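Local coordinates for putative peptidase (Bacteroides fragilis, PDB 5DYN), which is a putative cysteine protease of the clostripain (C11) family that probably activates the Bacteroides fragilis toxin by proteolytic cleavage, at residues Pro63-Leu68 against Lys96-Thr101. Sequence-based numbering, arbitrary orientation.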
ATOM      1  N   PRO A  63      -7.108 -19.686  10.462  1.00 39.26           N
ATOM      2  CA  PRO A  63      -6.027 -18.708  10.615  1.00 43.10           C
ATOM      3  C   PRO A  63      -4.916 -19.235  11.512  1.00 39.02           C
ATOM      4  O   PRO A  63      -5.172 -20.078  12.371  1.00 42.51           O
ATOM      5  CB  PRO A  63      -6.724 -17.504  11.259  1.00 36.29           C
ATOM      6  CG  PRO A  63      -8.158 -17.658  10.902  1.00 35.42           C
ATOM      7  CD  PRO A  63      -8.409 -19.135  10.876  1.00 39.16           C
ATOM      8  N   ARG A  64      -3.700 -18.746  11.312  1.00 36.44           N
ATOM      9  CA  ARG A  64      -2.574 -19.192  12.116  1.00 33.07           C
ATOM     10  C   ARG A  64      -1.443 -18.170  12.109  1.00 38.41           C
ATOM     11  O   ARG A  64      -1.095 -17.614  11.069  1.00 33.75           O
ATOM     12  CB  ARG A  64      -2.072 -20.547  11.612  1.00 37.49           C
ATOM     13  CG  ARG A  64      -1.799 -20.581  10.118  1.00 40.82           C
ATOM     14  CD  ARG A  64      -2.195 -21.909   9.505  1.00 34.45           C
ATOM     15  NE  ARG A  64      -1.903 -21.960   8.075  1.00 39.42           N
ATOM     16  CZ  ARG A  64      -2.770 -21.649   7.116  1.00 34.74           C
ATOM     17  NH1 ARG A  64      -4.001 -21.269   7.423  1.00 36.63           N
ATOM     18  NH2 ARG A  64      -2.406 -21.729   5.845  1.00 34.72           N
ATOM     19  N   LEU A  65      -0.887 -17.918  13.288  1.00 38.86           N
ATOM     20  CA  LEU A  65       0.278 -17.059  13.408  1.00 38.75           C
ATOM     21  C   LEU A  65       1.521 -17.915  13.594  1.00 40.98           C
ATOM     22  O   LEU A  65       1.629 -18.668  14.562  1.00 38.79           O
ATOM     23  CB  LEU A  65       0.127 -16.082  14.573  1.00 40.85           C
ATOM     24  CG  LEU A  65       1.337 -15.171  14.785  1.00 40.04           C
ATOM     25  CD1 LEU A  65       1.608 -14.355  13.529  1.00 36.23           C
ATOM     26  CD2 LEU A  65       1.133 -14.269  15.990  1.00 38.81           C
ATOM     27  N   ILE A  66       2.453 -17.801  12.657  1.00 35.45           N
ATOM     28  CA  ILE A  66       3.661 -18.605  12.687  1.00 39.98           C
ATOM     29  C   ILE A  66       4.909 -17.736  12.665  1.00 44.96           C
ATOM     30  O   ILE A  66       4.832 -16.522  12.480  1.00 46.72           O
ATOM     31  CB  ILE A  66       3.721 -19.586  11.498  1.00 41.18           C
ATOM     32  CG1 ILE A  66       3.946 -18.821  10.194  1.00 35.94           C
ATOM     33  CG2 ILE A  66       2.453 -20.428  11.428  1.00 44.55           C
ATOM     34  CD1 ILE A  66       3.958 -19.699   8.969  1.00 34.80           C
ATOM     35  N   ARG A  67       6.056 -18.374  12.859  1.00 41.60           N
ATOM     36  CA  ARG A  67       7.340 -17.698  12.789  1.00 38.98           C
ATOM     37  C   ARG A  67       8.279 -18.508  11.913  1.00 40.74           C
ATOM     38  O   ARG A  67       8.417 -19.716  12.097  1.00 46.96           O
ATOM     39  CB  ARG A  67       7.934 -17.512  14.187  1.00 46.51           C
ATOM     40  CG  ARG A  67       9.326 -16.909  14.181  1.00 45.88           C
ATOM     41  CD  ARG A  67       9.918 -16.834  15.579  1.00 42.88           C
ATOM     42  NE  ARG A  67      11.213 -16.159  15.568  1.00 46.82           N
ATOM     43  CZ  ARG A  67      12.373 -16.775  15.365  1.00 53.78           C
ATOM     44  NH1 ARG A  67      12.403 -18.086  15.161  1.00 52.80           N
ATOM     45  NH2 ARG A  67      13.505 -16.083  15.366  1.00 49.77           N
ATOM     46  N   LEU A  68       8.913 -17.848  10.952  1.00 46.80           N
ATOM     47  CA  LEU A  68       9.818 -18.533  10.037  1.00 43.04           C
ATOM     48  C   LEU A  68      11.245 -18.504  10.564  1.00 42.23           C
ATOM     49  O   LEU A  68      12.092 -17.775  10.053  1.00 46.09           O
ATOM     50  CB  LEU A  68       9.755 -17.903   8.645  1.00 42.25           C
ATOM     51  CG  LEU A  68       8.387 -17.922   7.959  1.00 44.86           C
ATOM     52  CD1 LEU A  68       8.494 -17.421   6.527  1.00 45.48           C
ATOM     53  CD2 LEU A  68       7.774 -19.313   8.001  1.00 43.23           C
ATOM     54  N   LYS A  96      -5.818  -6.395  15.819  1.00 37.63           N
ATOM     55  CA  LYS A  96      -5.219  -5.926  17.066  1.00 40.78           C
ATOM     56  C   LYS A  96      -4.636  -7.075  17.875  1.00 38.02           C
ATOM     57  O   LYS A  96      -3.493  -7.006  18.328  1.00 37.88           O
ATOM     58  CB  LYS A  96      -6.248  -5.180  17.916  1.00 42.70           C
ATOM     59  CG  LYS A  96      -6.391  -3.707  17.605  1.00 39.08           C
ATOM     60  CD  LYS A  96      -7.396  -3.075  18.549  1.00 42.00           C
ATOM     61  CE  LYS A  96      -7.682  -1.631  18.183  1.00 45.51           C
ATOM     62  NZ  LYS A  96      -8.705  -1.033  19.090  1.00 58.25           N
ATOM     63  N   LYS A  97      -5.432  -8.125  18.058  1.00 32.83           N
ATOM     64  CA  LYS A  97      -5.001  -9.301  18.810  1.00 39.02           C
ATOM     65  C   LYS A  97      -3.751  -9.936  18.207  1.00 41.48           C
ATOM     66  O   LYS A  97      -2.820 -10.298  18.928  1.00 46.98           O
ATOM     67  CB  LYS A  97      -6.124 -10.340  18.880  1.00 40.71           C
ATOM     68  CG  LYS A  97      -5.677 -11.677  19.450  1.00 51.03           C
ATOM     69  CD  LYS A  97      -6.831 -12.659  19.603  1.00 57.32           C
ATOM     70  CE  LYS A  97      -6.335 -13.999  20.143  1.00 65.55           C
ATOM     71  NZ  LYS A  97      -7.435 -14.976  20.388  1.00 58.00           N
ATOM     72  N   VAL A  98      -3.735 -10.065  16.884  1.00 40.35           N
ATOM     73  CA  VAL A  98      -2.606 -10.670  16.187  1.00 35.65           C
ATOM     74  C   VAL A  98      -1.377  -9.778  16.288  1.00 37.91           C
ATOM     75  O   VAL A  98      -0.276 -10.254  16.573  1.00 36.34           O
ATOM     76  CB  VAL A  98      -2.937 -10.938  14.706  1.00 35.22           C
ATOM     77  CG1 VAL A  98      -1.719 -11.472  13.975  1.00 27.19           C
ATOM     78  CG2 VAL A  98      -4.094 -11.916  14.595  1.00 27.82           C
ATOM     79  N   ILE A  99      -1.570  -8.480  16.066  1.00 37.32           N
ATOM     80  CA  ILE A  99      -0.485  -7.511  16.193  1.00 37.73           C
ATOM     81  C   ILE A  99       0.123  -7.543  17.595  1.00 41.97           C
ATOM     82  O   ILE A  99       1.346  -7.596  17.749  1.00 36.75           O
ATOM     83  CB  ILE A  99      -0.962  -6.079  15.889  1.00 38.78           C
ATOM     84  CG1 ILE A  99      -1.279  -5.917  14.403  1.00 43.65           C
ATOM     85  CG2 ILE A  99       0.097  -5.074  16.283  1.00 39.47           C
ATOM     86  CD1 ILE A  99      -1.798  -4.537  14.050  1.00 35.63           C
ATOM     87  N   SER A 100      -0.744  -7.513  18.606  1.00 40.59           N
ATOM     88  CA  SER A 100      -0.320  -7.561  20.002  1.00 40.45           C
ATOM     89  C   SER A 100       0.495  -8.811  20.298  1.00 42.25           C
ATOM     90  O   SER A 100       1.587  -8.726  20.853  1.00 45.72           O
ATOM     91  CB  SER A 100      -1.529  -7.500  20.935  1.00 32.05           C
ATOM     92  OG  SER A 100      -2.116  -6.213  20.919  1.00 51.57           O
ATOM     93  N   THR A 101      -0.041  -9.968  19.921  1.00 40.42           N
ATOM     94  CA  THR A 101       0.656 -11.234  20.125  1.00 39.65           C
ATOM     95  C   THR A 101       2.010 -11.236  19.425  1.00 41.02           C
ATOM     96  O   THR A 101       3.022 -11.631  20.004  1.00 45.97           O
ATOM     97  CB  THR A 101      -0.172 -12.423  19.610  1.00 33.76           C
ATOM     98  OG1 THR A 101      -1.458 -12.424  20.243  1.00 41.48           O
ATOM     99  CG2 THR A 101       0.539 -13.732  19.906  1.00 39.28           C
TER
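Leu65 reaches from strand 64-70 to helix 92-105 and meets Thr101 and Val98, one helical turn apart. Its CG stands anti to the backbone N (chi1 178°), which carries the branch out from the sheet toward the helix. CD2 does most of the touching, lying 4.0 Å from Thr101 CG2 and 4.3 Å from the carbonyl O of Val98. The leucine and threonine side chains run antiparallel alongside each other, not end to end. CD1 lies loosely beside Val98, with 4.4 Å between Leu65 CD1 and Val98 CG1.

Thr101 presents its methyl to the leucine because of its rotation: with chi1 at -56°, CG2 faces Leu65 and OG1 is turned back to the helix. There OG1 donates to Lys97 O at 2.8 Å, a bond that satisfies the hydroxyl within its own helix. The same carbonyl accepts from Thr101 N, and it can take both donors because they arrive from opposite faces of its plane.

Leu65 also touches Ile81 and Tyr84, and Thr101 packs on Glu82. Helix 92-105 thus lies on one face of the mixed sheet, as in a layered alpha/beta fold, within the clostripain-family portion held by this fragment of a longer protein. No hydrogen bond crosses between the two segments: the contact is van der Waals, methyls against methyls and a backbone carbonyl, small and without directional bonds.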